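Local coordinates for protein PrgX (PDB 2AWI) that probably binds DNA as a transcriptional repressor and acts as the receptor for the peptide sex pheromone cCF10 in the control of Enterococcus faecalis conjugation, at residues K49-L54 with F59-R64; Q97-K102 with F110-G115; N256-I261 with K293-Y298. The protein carries 1 engineered substitution. All coordinates share one frame; numbering follows the deposited sequence.

Contact 1: K49-L54 with F59-R64; sequences KFSERL and FEILNR
Ser51, Leu54 and Ile61 meet without a flat group of either segment between them; the flat groups of the segments sit around them. The Phe50 ring pairs edge-to-face with Tyr32. Phe59 does the same with Phe59 of the second subunit. At the edge of the Arg64 guanidinium, in its plane, lies the Glu60 carboxylate. Arg64 NE and NH2 both grip Glu60 OE2, with NH2 at 2.8 Å from that oxygen. The other oxygen, Glu60 OE1, bonds to Gly150 N of the second subunit.

Both segments belong to the helix-turn-helix domain, a compact helical bundle that in this family is generally assigned to DNA binding. Here helix 44-54 packs on helix 58-67. Ile61 does the reaching. Its CG1 stands anti to the carbonyl carbon (chi1 -66°) and the chain is then extended (chi2 179°), which sends CD1 toward the other helix. Ile61 CD1 lies 4.0 Å from Ser51 CB and 4.2 Å from Leu54 CD1. The Leu54 and Ile61 side chains cross at about a right angle. Ser51 OG is hydrogen-bonded to Val56 O, in the turn between the helices. Leu8 and Arg12 of helix 4-14 touch Leu54, and Ile11 touches Ile61.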
ATOM      1  N   LYS A  49     -49.477  20.100 -15.915  1.00 31.45           N
ATOM      2  CA  LYS A  49     -49.717  20.359 -17.330  1.00 32.59           C
ATOM      3  C   LYS A  49     -48.852  21.513 -17.837  1.00 32.63           C
ATOM      4  O   LYS A  49     -48.211  21.401 -18.884  1.00 33.05           O
ATOM      5  CB  LYS A  49     -51.194  20.674 -17.580  1.00 36.40           C
ATOM      6  CG  LYS A  49     -52.074  19.441 -17.668  1.00 36.80           C
ATOM      7  CD  LYS A  49     -53.536  19.814 -17.855  1.00 40.26           C
ATOM      8  CE  LYS A  49     -54.424  18.573 -17.842  1.00 45.24           C
ATOM      9  NZ  LYS A  49     -55.874  18.922 -17.796  1.00 43.04           N
ATOM     10  N   PHE A  50     -48.815  22.619 -17.104  1.00 25.14           N
ATOM     11  CA  PHE A  50     -47.995  23.747 -17.541  1.00 27.18           C
ATOM     12  C   PHE A  50     -46.542  23.305 -17.565  1.00 26.79           C
ATOM     13  O   PHE A  50     -45.776  23.678 -18.458  1.00 29.06           O
ATOM     14  CB  PHE A  50     -48.157  24.939 -16.594  1.00 28.58           C
ATOM     15  CG  PHE A  50     -49.554  25.494 -16.539  1.00 26.38           C
ATOM     16  CD1 PHE A  50     -50.341  25.563 -17.684  1.00 25.61           C
ATOM     17  CD2 PHE A  50     -50.060  26.005 -15.356  1.00 25.37           C
ATOM     18  CE1 PHE A  50     -51.605  26.137 -17.649  1.00 30.20           C
ATOM     19  CE2 PHE A  50     -51.325  26.583 -15.310  1.00 30.62           C
ATOM     20  CZ  PHE A  50     -52.099  26.650 -16.460  1.00 30.59           C
ATOM     21  N   SER A  51     -46.175  22.495 -16.576  1.00 27.37           N
ATOM     22  CA  SER A  51     -44.822  21.974 -16.456  1.00 29.33           C
ATOM     23  C   SER A  51     -44.409  21.223 -17.714  1.00 29.46           C
ATOM     24  O   SER A  51     -43.300  21.407 -18.218  1.00 29.93           O
ATOM     25  CB  SER A  51     -44.731  21.044 -15.247  1.00 29.63           C
ATOM     26  OG  SER A  51     -43.493  20.359 -15.234  1.00 36.49           O
ATOM     27  N   GLU A  52     -45.299  20.372 -18.218  1.00 22.14           N
ATOM     28  CA  GLU A  52     -45.002  19.611 -19.422  1.00 22.83           C
ATOM     29  C   GLU A  52     -44.898  20.542 -20.627  1.00 23.78           C
ATOM     30  O   GLU A  52     -44.105  20.300 -21.544  1.00 20.57           O
ATOM     31  CB  GLU A  52     -46.081  18.559 -19.682  1.00 34.79           C
ATOM     32  CG  GLU A  52     -45.775  17.700 -20.900  1.00 36.12           C
ATOM     33  CD  GLU A  52     -46.853  16.685 -21.205  1.00 39.25           C
ATOM     34  OE1 GLU A  52     -46.667  15.908 -22.166  1.00 43.54           O
ATOM     35  OE2 GLU A  52     -47.879  16.660 -20.489  1.00 39.01           O
ATOM     36  N   ARG A  53     -45.712  21.598 -20.619  1.00 30.56           N
ATOM     37  CA  ARG A  53     -45.705  22.586 -21.695  1.00 29.97           C
ATOM     38  C   ARG A  53     -44.358  23.303 -21.726  1.00 29.45           C
ATOM     39  O   ARG A  53     -43.750  23.439 -22.783  1.00 30.34           O
ATOM     40  CB  ARG A  53     -46.812  23.625 -21.482  1.00 40.53           C
ATOM     41  CG  ARG A  53     -48.238  23.127 -21.672  1.00 44.56           C
ATOM     42  CD  ARG A  53     -48.467  22.660 -23.094  1.00 50.69           C
ATOM     43  NE  ARG A  53     -49.830  22.931 -23.538  1.00 54.88           N
ATOM     44  CZ  ARG A  53     -50.920  22.431 -22.970  1.00 55.43           C
ATOM     45  NH1 ARG A  53     -50.811  21.622 -21.923  1.00 68.63           N
ATOM     46  NH2 ARG A  53     -52.118  22.743 -23.443  1.00 45.76           N
ATOM     47  N   LEU A  54     -43.896  23.762 -20.566  1.00 25.52           N
ATOM     48  CA  LEU A  54     -42.618  24.468 -20.478  1.00 22.57           C
ATOM     49  C   LEU A  54     -41.418  23.544 -20.713  1.00 22.04           C
ATOM     50  O   LEU A  54     -40.344  24.008 -21.096  1.00 21.17           O
ATOM     51  CB  LEU A  54     -42.478  25.132 -19.105  1.00 21.62           C
ATOM     52  CG  LEU A  54     -43.556  26.153 -18.715  1.00 24.40           C
ATOM     53  CD1 LEU A  54     -43.428  26.489 -17.238  1.00 22.37           C
ATOM     54  CD2 LEU A  54     -43.427  27.417 -19.579  1.00 16.44           C
ATOM     55  N   PHE A  59     -40.910  19.019 -10.306  1.00 22.21           N
ATOM     56  CA  PHE A  59     -40.326  19.233  -8.983  1.00 20.91           C
ATOM     57  C   PHE A  59     -39.425  20.465  -8.948  1.00 21.84           C
ATOM     58  O   PHE A  59     -39.406  21.199  -7.959  1.00 23.51           O
ATOM     59  CB  PHE A  59     -39.518  18.005  -8.534  1.00 29.83           C
ATOM     60  CG  PHE A  59     -40.359  16.825  -8.103  1.00 31.65           C
ATOM     61  CD1 PHE A  59     -39.752  15.622  -7.758  1.00 39.60           C
ATOM     62  CD2 PHE A  59     -41.746  16.902  -8.052  1.00 37.14           C
ATOM     63  CE1 PHE A  59     -40.514  14.515  -7.372  1.00 39.11           C
ATOM     64  CE2 PHE A  59     -42.514  15.799  -7.667  1.00 35.01           C
ATOM     65  CZ  PHE A  59     -41.898  14.608  -7.329  1.00 32.42           C
ATOM     66  N   GLU A  60     -38.674  20.688 -10.021  1.00 21.96           N
ATOM     67  CA  GLU A  60     -37.780  21.834 -10.071  1.00 19.65           C
ATOM     68  C   GLU A  60     -38.583  23.117  -9.944  1.00 21.13           C
ATOM     69  O   GLU A  60     -38.161  24.058  -9.270  1.00 17.73           O
ATOM     70  CB  GLU A  60     -36.990  21.869 -11.382  1.00 18.73           C
ATOM     71  CG  GLU A  60     -35.861  22.879 -11.338  1.00 25.64           C
ATOM     72  CD  GLU A  60     -35.163  23.073 -12.671  1.00 29.60           C
ATOM     73  OE1 GLU A  60     -34.899  22.061 -13.347  1.00 26.54           O
ATOM     74  OE2 GLU A  60     -34.861  24.233 -13.034  1.00 35.15           O
ATOM     75  N   ILE A  61     -39.742  23.148 -10.591  1.00 22.88           N
ATOM     76  CA  ILE A  61     -40.591  24.329 -10.543  1.00 25.99           C
ATOM     77  C   ILE A  61     -41.077  24.537  -9.115  1.00 26.53           C
ATOM     78  O   ILE A  61     -40.979  25.644  -8.584  1.00 27.17           O
ATOM     79  CB  ILE A  61     -41.803  24.204 -11.514  1.00 21.94           C
ATOM     80  CG1 ILE A  61     -41.308  24.196 -12.963  1.00 18.08           C
ATOM     81  CG2 ILE A  61     -42.771  25.355 -11.287  1.00 22.34           C
ATOM     82  CD1 ILE A  61     -42.415  24.060 -14.020  1.00 20.53           C
ATOM     83  N   LEU A  62     -41.599  23.476  -8.497  1.00 23.93           N
ATOM     84  CA  LEU A  62     -42.061  23.562  -7.113  1.00 24.61           C
ATOM     85  C   LEU A  62     -40.945  24.120  -6.238  1.00 23.53           C
ATOM     86  O   LEU A  62     -41.144  25.069  -5.488  1.00 23.34           O
ATOM     87  CB  LEU A  62     -42.486  22.187  -6.596  1.00 22.81           C
ATOM     88  CG  LEU A  62     -43.899  21.753  -7.003  1.00 26.07           C
ATOM     89  CD1 LEU A  62     -44.217  20.354  -6.491  1.00 28.96           C
ATOM     90  CD2 LEU A  62     -44.884  22.754  -6.436  1.00 29.15           C
ATOM     91  N   ASN A  63     -39.759  23.543  -6.351  1.00 28.99           N
ATOM     92  CA  ASN A  63     -38.633  24.014  -5.560  1.00 29.73           C
ATOM     93  C   ASN A  63     -38.350  25.483  -5.844  1.00 30.90           C
ATOM     94  O   ASN A  63     -38.204  26.273  -4.919  1.00 30.98           O
ATOM     95  CB  ASN A  63     -37.386  23.173  -5.850  1.00 27.30           C
ATOM     96  CG  ASN A  63     -37.356  21.879  -5.060  1.00 29.60           C
ATOM     97  OD1 ASN A  63     -37.050  21.875  -3.874  1.00 37.29           O
ATOM     98  ND2 ASN A  63     -37.683  20.773  -5.715  1.00 36.57           N
ATOM     99  N   ARG A  64     -38.270  25.851  -7.119  1.00 27.44           N
ATOM    100  CA  ARG A  64     -38.003  27.241  -7.478  1.00 28.41           C
ATOM    101  C   ARG A  64     -39.046  28.172  -6.874  1.00 31.86           C
ATOM    102  O   ARG A  64     -38.756  29.330  -6.568  1.00 32.53           O
ATOM    103  CB  ARG A  64     -37.971  27.403  -9.001  1.00 25.86           C
ATOM    104  CG  ARG A  64     -36.662  26.963  -9.636  1.00 23.28           C
ATOM    105  CD  ARG A  64     -36.801  26.793 -11.136  1.00 23.20           C
ATOM    106  NE  ARG A  64     -35.566  26.304 -11.737  1.00 27.76           N
ATOM    107  CZ  ARG A  64     -34.466  27.032 -11.873  1.00 26.08           C
ATOM    108  NH1 ARG A  64     -34.449  28.289 -11.461  1.00 26.78           N
ATOM    109  NH2 ARG A  64     -33.376  26.493 -12.403  1.00 25.60           N
TER

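Contact 2: Q97-K102 with F110-G115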
ATOM      1  N   GLN A  97     -40.557  24.999  25.849  1.00 59.50           N
ATOM      2  CA  GLN A  97     -41.822  25.067  26.573  1.00 62.69           C
ATOM      3  C   GLN A  97     -42.995  25.197  25.615  1.00 61.13           C
ATOM      4  O   GLN A  97     -44.148  25.016  26.002  1.00 61.28           O
ATOM      5  CB  GLN A  97     -41.824  26.252  27.545  1.00 79.21           C
ATOM      6  CG  GLN A  97     -40.760  26.169  28.629  1.00 82.27           C
ATOM      7  CD  GLN A  97     -40.829  27.331  29.606  1.00 83.41           C
ATOM      8  OE1 GLN A  97     -39.980  27.468  30.488  1.00 83.43           O
ATOM      9  NE2 GLN A  97     -41.846  28.174  29.454  1.00 84.87           N
ATOM     10  N   ARG A  98     -42.695  25.517  24.361  1.00 58.59           N
ATOM     11  CA  ARG A  98     -43.729  25.664  23.346  1.00 57.14           C
ATOM     12  C   ARG A  98     -43.854  24.361  22.562  1.00 55.74           C
ATOM     13  O   ARG A  98     -44.954  23.912  22.244  1.00 56.76           O
ATOM     14  CB  ARG A  98     -43.376  26.807  22.388  1.00 60.15           C
ATOM     15  CG  ARG A  98     -44.391  27.003  21.267  1.00 62.28           C
ATOM     16  CD  ARG A  98     -43.965  28.070  20.251  1.00 64.48           C
ATOM     17  NE  ARG A  98     -42.745  27.716  19.521  1.00 65.23           N
ATOM     18  CZ  ARG A  98     -41.519  28.093  19.874  1.00 62.90           C
ATOM     19  NH1 ARG A  98     -41.338  28.845  20.951  1.00 59.91           N
ATOM     20  NH2 ARG A  98     -40.472  27.715  19.151  1.00 61.74           N
ATOM     21  N   ILE A  99     -42.711  23.756  22.270  1.00 45.95           N
ATOM     22  CA  ILE A  99     -42.654  22.516  21.510  1.00 45.38           C
ATOM     23  C   ILE A  99     -43.103  21.291  22.300  1.00 43.25           C
ATOM     24  O   ILE A  99     -43.940  20.520  21.830  1.00 40.34           O
ATOM     25  CB  ILE A  99     -41.215  22.260  20.989  1.00 57.07           C
ATOM     26  CG1 ILE A  99     -40.791  23.387  20.039  1.00 59.77           C
ATOM     27  CG2 ILE A  99     -41.143  20.912  20.288  1.00 55.86           C
ATOM     28  CD1 ILE A  99     -41.648  23.512  18.795  1.00 65.10           C
ATOM     29  N   GLU A 100     -42.536  21.119  23.493  1.00 49.34           N
ATOM     30  CA  GLU A 100     -42.842  19.975  24.357  1.00 49.43           C
ATOM     31  C   GLU A 100     -44.328  19.609  24.359  1.00 48.81           C
ATOM     32  O   GLU A 100     -44.688  18.456  24.132  1.00 48.37           O
ATOM     33  CB  GLU A 100     -42.358  20.255  25.787  1.00 48.38           C
ATOM     34  CG  GLU A 100     -42.206  19.026  26.677  1.00 50.59           C
ATOM     35  CD  GLU A 100     -43.535  18.397  27.059  1.00 57.40           C
ATOM     36  OE1 GLU A 100     -44.431  19.138  27.519  1.00 57.77           O
ATOM     37  OE2 GLU A 100     -43.681  17.163  26.911  1.00 63.23           O
ATOM     38  N   PRO A 101     -45.209  20.591  24.605  1.00 51.71           N
ATOM     39  CA  PRO A 101     -46.657  20.357  24.630  1.00 51.54           C
ATOM     40  C   PRO A 101     -47.235  19.936  23.285  1.00 50.54           C
ATOM     41  O   PRO A 101     -48.223  19.210  23.232  1.00 52.47           O
ATOM     42  CB  PRO A 101     -47.216  21.706  25.074  1.00 46.05           C
ATOM     43  CG  PRO A 101     -46.112  22.278  25.901  1.00 44.68           C
ATOM     44  CD  PRO A 101     -44.904  21.956  25.066  1.00 43.26           C
ATOM     45  N   LYS A 102     -46.617  20.398  22.203  1.00 47.61           N
ATOM     46  CA  LYS A 102     -47.078  20.099  20.849  1.00 46.70           C
ATOM     47  C   LYS A 102     -46.372  18.912  20.199  1.00 45.77           C
ATOM     48  O   LYS A 102     -46.585  18.635  19.021  1.00 44.81           O
ATOM     49  CB  LYS A 102     -46.875  21.327  19.960  1.00 56.14           C
ATOM     50  CG  LYS A 102     -47.483  22.606  20.514  1.00 63.21           C
ATOM     51  CD  LYS A 102     -47.152  23.819  19.651  1.00 66.69           C
ATOM     52  CE  LYS A 102     -47.711  23.685  18.243  1.00 71.24           C
ATOM     53  NZ  LYS A 102     -47.462  24.910  17.429  1.00 74.25           N
ATOM     54  N   PHE A 110     -43.171  15.771  16.449  1.00 32.33           N
ATOM     55  CA  PHE A 110     -42.518  14.815  17.326  1.00 31.56           C
ATOM     56  C   PHE A 110     -41.040  14.810  16.975  1.00 31.78           C
ATOM     57  O   PHE A 110     -40.184  14.854  17.856  1.00 32.68           O
ATOM     58  CB  PHE A 110     -43.087  13.406  17.157  1.00 33.74           C
ATOM     59  CG  PHE A 110     -42.590  12.439  18.192  1.00 35.63           C
ATOM     60  CD1 PHE A 110     -42.801  12.691  19.545  1.00 32.31           C
ATOM     61  CD2 PHE A 110     -41.888  11.297  17.822  1.00 31.37           C
ATOM     62  CE1 PHE A 110     -42.317  11.820  20.517  1.00 30.68           C
ATOM     63  CE2 PHE A 110     -41.398  10.417  18.787  1.00 36.33           C
ATOM     64  CZ  PHE A 110     -41.615  10.680  20.137  1.00 32.15           C
ATOM     65  N   SER A 111     -40.754  14.765  15.677  1.00 31.38           N
ATOM     66  CA  SER A 111     -39.380  14.762  15.193  1.00 32.33           C
ATOM     67  C   SER A 111     -38.637  16.005  15.689  1.00 34.03           C
ATOM     68  O   SER A 111     -37.479  15.925  16.092  1.00 35.19           O
ATOM     69  CB  SER A 111     -39.361  14.713  13.662  1.00 29.33           C
ATOM     70  OG  SER A 111     -38.041  14.520  13.178  1.00 30.12           O
ATOM     71  N   ILE A 112     -39.305  17.152  15.669  1.00 34.99           N
ATOM     72  CA  ILE A 112     -38.686  18.386  16.139  1.00 36.55           C
ATOM     73  C   ILE A 112     -38.414  18.259  17.638  1.00 37.03           C
ATOM     74  O   ILE A 112     -37.340  18.621  18.126  1.00 35.81           O
ATOM     75  CB  ILE A 112     -39.604  19.597  15.886  1.00 36.16           C
ATOM     76  CG1 ILE A 112     -39.752  19.828  14.381  1.00 34.93           C
ATOM     77  CG2 ILE A 112     -39.032  20.827  16.552  1.00 32.70           C
ATOM     78  CD1 ILE A 112     -40.776  20.888  14.027  1.00 39.20           C
ATOM     79  N   TYR A 113     -39.404  17.731  18.353  1.00 40.64           N
ATOM     80  CA  TYR A 113     -39.319  17.516  19.792  1.00 40.62           C
ATOM     81  C   TYR A 113     -38.052  16.751  20.161  1.00 40.44           C
ATOM     82  O   TYR A 113     -37.299  17.175  21.034  1.00 42.05           O
ATOM     83  CB  TYR A 113     -40.552  16.738  20.260  1.00 41.33           C
ATOM     84  CG  TYR A 113     -40.435  16.167  21.652  1.00 44.08           C
ATOM     85  CD1 TYR A 113     -40.456  16.997  22.775  1.00 44.17           C
ATOM     86  CD2 TYR A 113     -40.286  14.793  21.848  1.00 36.35           C
ATOM     87  CE1 TYR A 113     -40.335  16.474  24.060  1.00 41.38           C
ATOM     88  CE2 TYR A 113     -40.163  14.259  23.124  1.00 35.65           C
ATOM     89  CZ  TYR A 113     -40.189  15.105  24.228  1.00 41.64           C
ATOM     90  OH  TYR A 113     -40.076  14.582  25.496  1.00 43.45           O
ATOM     91  N   LEU A 114     -37.823  15.620  19.499  1.00 33.15           N
ATOM     92  CA  LEU A 114     -36.633  14.812  19.767  1.00 32.64           C
ATOM     93  C   LEU A 114     -35.381  15.621  19.430  1.00 34.68           C
ATOM     94  O   LEU A 114     -34.279  15.311  19.894  1.00 34.23           O
ATOM     95  CB  LEU A 114     -36.660  13.517  18.941  1.00 30.10           C
ATOM     96  CG  LEU A 114     -37.794  12.535  19.264  1.00 26.82           C
ATOM     97  CD1 LEU A 114     -37.769  11.357  18.288  1.00 19.19           C
ATOM     98  CD2 LEU A 114     -37.660  12.054  20.707  1.00 21.10           C
ATOM     99  N   GLY A 115     -35.566  16.656  18.612  1.00 44.62           N
ATOM    100  CA  GLY A 115     -34.462  17.520  18.242  1.00 44.72           C
ATOM    101  C   GLY A 115     -34.028  18.314  19.462  1.00 46.90           C
ATOM    102  O   GLY A 115     -32.837  18.572  19.669  1.00 47.06           O
TER
HETATM  103  O   HOH W   1     -41.785  15.617  27.359  1.00 54.32           O
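Ile99 presses its CG2 methyl onto the backbone of Tyr113, 3.9 Å from Tyr113 CA. The same methyl lies 4.3 Å from Ile112 CG2, so one branch serves two residues of helix 107-122. Ile99 CG1 stands beside the backbone N (chi1 -62°), which leaves CG2 anti to that N and directed at helix 107-122.

Next to it, Glu100 and Tyr113 run side by side and point the same way. Glu100 CG meets Tyr113 CE1 obliquely at 4.1 Å. The carboxylate and ring planes are 74° apart, and the two polar ends do not bond directly. A water joins them: it donates to Glu100 OE2 and lies 2.7 Å from Tyr113 OH. Arg103 forms a salt bridge with the same Glu100 oxygen, which should favour the charged carboxylate and fix its position. Phe110 O lies in plane at the edge of the Tyr113 ring.

Helix 92-102 is kinked within 97-102: the N of Arg98 makes no bond to the turn before, and Pro101 has no N-H to give. The two segment axes come within 9.0 Å, with 134° between their directions. They run in roughly opposing directions but strongly inclined, within the range assigned to the TPR-type region. Helix 74-87 borders the pair through Glu78, which touches both Ile99 and Ile112. Helix 128-142 packs against Tyr113 through Phe130, and helix 150-159 lies against Ser111 and Leu114.

Contact 3: N256-I261 with K293-Y298; sequences NAVNII and KEVTMY
Val258 faces Val295 and Glu294 at the closest part of this contact. Val258 CG1 lies 4.3 Å from Val295 CG1, methyl against methyl. The same CG1 is modelled 3.7 Å from Glu294 OE2. The Glu294 side chain is poorly ordered, so its approach is less certain than the valine pair, and it forms the weakly ordered flank of the contact. Val258 CG1 stands anti to its backbone N (chi1 -178°), the position that turns this methyl to the other helix. Glu294 is extended along its chain, and it slides past Val258 in the opposite direction. Ile261 lends further apolar cover on this side, although its side chain stays 4.7 Å from the other segment. It packs on His273, Leu276, Val277 and Leu280 of helix 270-286 and on Tyr238.

Other parts are looser. Lys293 and Met297 are exposed, and Met297 is poorly ordered. Thr296 takes no part in the contact; its OG1 bonds to Lys293 O at 2.7 Å and to Pro292 O. Tyr298 is exposed too, but its CB points toward helix 251-266, and its ring pairs edge-to-face with His273.

The contact sets helix 293-300, the last modelled helix, against helix 251-266 in the C-terminal helical region. Other subunits meet both segments: Asn259 bonds to Asn259 of the second subunit, and Lys293 N to Asp252 of the third.

No hydrogen bond or salt bridge crosses between the two segments. Between them the contact is van der Waals in kind. A carboxylate oxygen against a methyl probably adds little, which may be why Glu294 is poorly ordered.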
ATOM      1  N   ASN A 256      -9.408  -3.712   4.167  1.00 35.99           N
ATOM      2  CA  ASN A 256     -10.456  -3.083   3.369  1.00 34.34           C
ATOM      3  C   ASN A 256     -11.051  -1.909   4.150  1.00 36.22           C
ATOM      4  O   ASN A 256     -11.217  -0.813   3.614  1.00 34.63           O
ATOM      5  CB  ASN A 256     -11.567  -4.085   3.027  1.00 29.25           C
ATOM      6  CG  ASN A 256     -11.128  -5.142   2.015  1.00 28.67           C
ATOM      7  OD1 ASN A 256     -10.222  -4.920   1.215  1.00 26.37           O
ATOM      8  ND2 ASN A 256     -11.795  -6.291   2.033  1.00 35.54           N
ATOM      9  N   ALA A 257     -11.357  -2.146   5.423  1.00 31.55           N
ATOM     10  CA  ALA A 257     -11.928  -1.113   6.275  1.00 30.85           C
ATOM     11  C   ALA A 257     -10.987   0.077   6.381  1.00 33.15           C
ATOM     12  O   ALA A 257     -11.418   1.220   6.238  1.00 35.47           O
ATOM     13  CB  ALA A 257     -12.224  -1.672   7.662  1.00 34.87           C
ATOM     14  N   VAL A 258      -9.707  -0.187   6.635  1.00 26.20           N
ATOM     15  CA  VAL A 258      -8.726   0.890   6.754  1.00 26.39           C
ATOM     16  C   VAL A 258      -8.623   1.637   5.424  1.00 28.31           C
ATOM     17  O   VAL A 258      -8.512   2.865   5.383  1.00 29.33           O
ATOM     18  CB  VAL A 258      -7.315   0.344   7.132  1.00 37.62           C
ATOM     19  CG1 VAL A 258      -6.327   1.502   7.295  1.00 35.56           C
ATOM     20  CG2 VAL A 258      -7.386  -0.464   8.428  1.00 31.95           C
ATOM     21  N   ASN A 259      -8.680   0.885   4.334  1.00 34.59           N
ATOM     22  CA  ASN A 259      -8.588   1.464   3.009  1.00 33.99           C
ATOM     23  C   ASN A 259      -9.786   2.371   2.715  1.00 33.83           C
ATOM     24  O   ASN A 259      -9.663   3.391   2.025  1.00 31.26           O
ATOM     25  CB  ASN A 259      -8.485   0.348   1.976  1.00 34.75           C
ATOM     26  CG  ASN A 259      -8.287   0.873   0.583  1.00 43.67           C
ATOM     27  OD1 ASN A 259      -7.582   1.861   0.373  1.00 49.54           O
ATOM     28  ND2 ASN A 259      -8.899   0.209  -0.387  1.00 55.63           N
ATOM     29  N   ILE A 260     -10.945   2.008   3.251  1.00 42.67           N
ATOM     30  CA  ILE A 260     -12.128   2.822   3.048  1.00 43.16           C
ATOM     31  C   ILE A 260     -12.002   4.118   3.855  1.00 45.53           C
ATOM     32  O   ILE A 260     -12.358   5.194   3.368  1.00 45.87           O
ATOM     33  CB  ILE A 260     -13.397   2.042   3.434  1.00 23.37           C
ATOM     34  CG1 ILE A 260     -13.638   0.948   2.383  1.00 22.83           C
ATOM     35  CG2 ILE A 260     -14.597   2.981   3.541  1.00 21.01           C
ATOM     36  CD1 ILE A 260     -14.881   0.138   2.605  1.00 20.91           C
ATOM     37  N   ILE A 261     -11.483   4.019   5.078  1.00 33.77           N
ATOM     38  CA  ILE A 261     -11.295   5.204   5.913  1.00 32.84           C
ATOM     39  C   ILE A 261     -10.389   6.173   5.151  1.00 34.73           C
ATOM     40  O   ILE A 261     -10.586   7.386   5.182  1.00 37.73           O
ATOM     41  CB  ILE A 261     -10.627   4.848   7.265  1.00 37.27           C
ATOM     42  CG1 ILE A 261     -11.604   4.052   8.133  1.00 34.74           C
ATOM     43  CG2 ILE A 261     -10.196   6.117   7.997  1.00 37.80           C
ATOM     44  CD1 ILE A 261     -11.073   3.731   9.514  1.00 35.74           C
ATOM     45  N   LYS A 293      -0.469   2.433  11.898  1.00 86.47           N
ATOM     46  CA  LYS A 293       0.207   3.686  12.217  1.00 86.47           C
ATOM     47  C   LYS A 293      -0.664   4.861  11.803  1.00 86.47           C
ATOM     48  O   LYS A 293      -0.892   5.796  12.573  1.00 86.47           O
ATOM     49  CB  LYS A 293       1.549   3.759  11.472  1.00 95.25           C
ATOM     50  CG  LYS A 293       1.438   3.851   9.936  1.00 95.25           C
ATOM     51  CD  LYS A 293       0.696   2.659   9.327  1.00 95.25           C
ATOM     52  CE  LYS A 293       0.544   2.786   7.812  1.00 95.25           C
ATOM     53  NZ  LYS A 293      -0.154   1.609   7.215  1.00 95.25           N
ATOM     54  N   GLU A 294      -1.140   4.784  10.565  1.00 96.42           N
ATOM     55  CA  GLU A 294      -1.994   5.789   9.958  1.00 96.42           C
ATOM     56  C   GLU A 294      -3.084   6.273  10.908  1.00 96.42           C
ATOM     57  O   GLU A 294      -3.016   7.385  11.433  1.00 96.42           O
ATOM     58  CB  GLU A 294      -2.622   5.193   8.697  1.00113.21           C
ATOM     59  CG  GLU A 294      -3.694   6.032   8.044  1.00113.21           C
ATOM     60  CD  GLU A 294      -4.367   5.289   6.908  1.00113.21           C
ATOM     61  OE1 GLU A 294      -3.654   4.883   5.964  1.00113.21           O
ATOM     62  OE2 GLU A 294      -5.606   5.109   6.959  1.00113.21           O
ATOM     63  N   VAL A 295      -4.082   5.418  11.123  1.00 82.25           N
ATOM     64  CA  VAL A 295      -5.219   5.728  11.985  1.00 79.75           C
ATOM     65  C   VAL A 295      -4.871   6.346  13.343  1.00 79.54           C
ATOM     66  O   VAL A 295      -5.491   7.327  13.758  1.00 78.79           O
ATOM     67  CB  VAL A 295      -6.083   4.468  12.223  1.00 77.86           C
ATOM     68  CG1 VAL A 295      -6.548   3.898  10.896  1.00 77.86           C
ATOM     69  CG2 VAL A 295      -5.289   3.432  12.989  1.00 77.86           C
ATOM     70  N   THR A 296      -3.886   5.780  14.034  1.00 75.22           N
ATOM     71  CA  THR A 296      -3.499   6.286  15.348  1.00 75.22           C
ATOM     72  C   THR A 296      -2.899   7.691  15.336  1.00 75.22           C
ATOM     73  O   THR A 296      -2.927   8.387  16.350  1.00 75.22           O
ATOM     74  CB  THR A 296      -2.510   5.330  16.039  1.00 80.58           C
ATOM     75  OG1 THR A 296      -1.424   5.037  15.150  1.00 80.58           O
ATOM     76  CG2 THR A 296      -3.211   4.042  16.432  1.00 80.58           C
ATOM     77  N   MET A 297      -2.359   8.112  14.197  1.00 74.73           N
ATOM     78  CA  MET A 297      -1.772   9.444  14.105  1.00 74.73           C
ATOM     79  C   MET A 297      -2.895  10.477  14.064  1.00 74.73           C
ATOM     80  O   MET A 297      -2.804  11.535  14.687  1.00 74.73           O
ATOM     81  CB  MET A 297      -0.908   9.563  12.848  1.00123.92           C
ATOM     82  CG  MET A 297       0.113  10.694  12.904  1.00123.92           C
ATOM     83  SD  MET A 297       1.323  10.473  14.250  1.00123.92           S
ATOM     84  CE  MET A 297       0.923  11.878  15.312  1.00123.92           C
ATOM     85  N   TYR A 298      -3.955  10.155  13.325  1.00 59.49           N
ATOM     86  CA  TYR A 298      -5.115  11.036  13.199  1.00 59.42           C
ATOM     87  C   TYR A 298      -5.875  11.131  14.518  1.00 62.97           C
ATOM     88  O   TYR A 298      -6.064  12.219  15.059  1.00 63.71           O
ATOM     89  CB  TYR A 298      -6.053  10.520  12.104  1.00 62.88           C
ATOM     90  CG  TYR A 298      -5.473  10.617  10.712  1.00 56.79           C
ATOM     91  CD1 TYR A 298      -5.414   9.500   9.880  1.00 52.37           C
ATOM     92  CD2 TYR A 298      -4.978  11.830  10.229  1.00 49.48           C
ATOM     93  CE1 TYR A 298      -4.874   9.584   8.598  1.00 44.89           C
ATOM     94  CE2 TYR A 298      -4.437  11.927   8.949  1.00 48.03           C
ATOM     95  CZ  TYR A 298      -4.387  10.801   8.139  1.00 48.61           C
ATOM     96  OH  TYR A 298      -3.854  10.895   6.870  1.00 52.19           O
TER

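The three contacts follow one another along the chain and do not touch. Contact 1 lies in the helix-turn-helix region, and contact 2 in the TPR-type region. Their nearest atoms are about 18 Å apart and their centres 34 Å. Contact 3 joins helix 251-266 of the TPR-type region to the last modelled helix. Its centre is 46 Å from that of contact 1, on the opposite side of the chain's centre, and 40 Å from that of contact 2. Contacts 1 and 3 both meet the second subunit, so that subunit is met at two distant places; contact 3 also meets the third. No other chain touches the segments of contact 2.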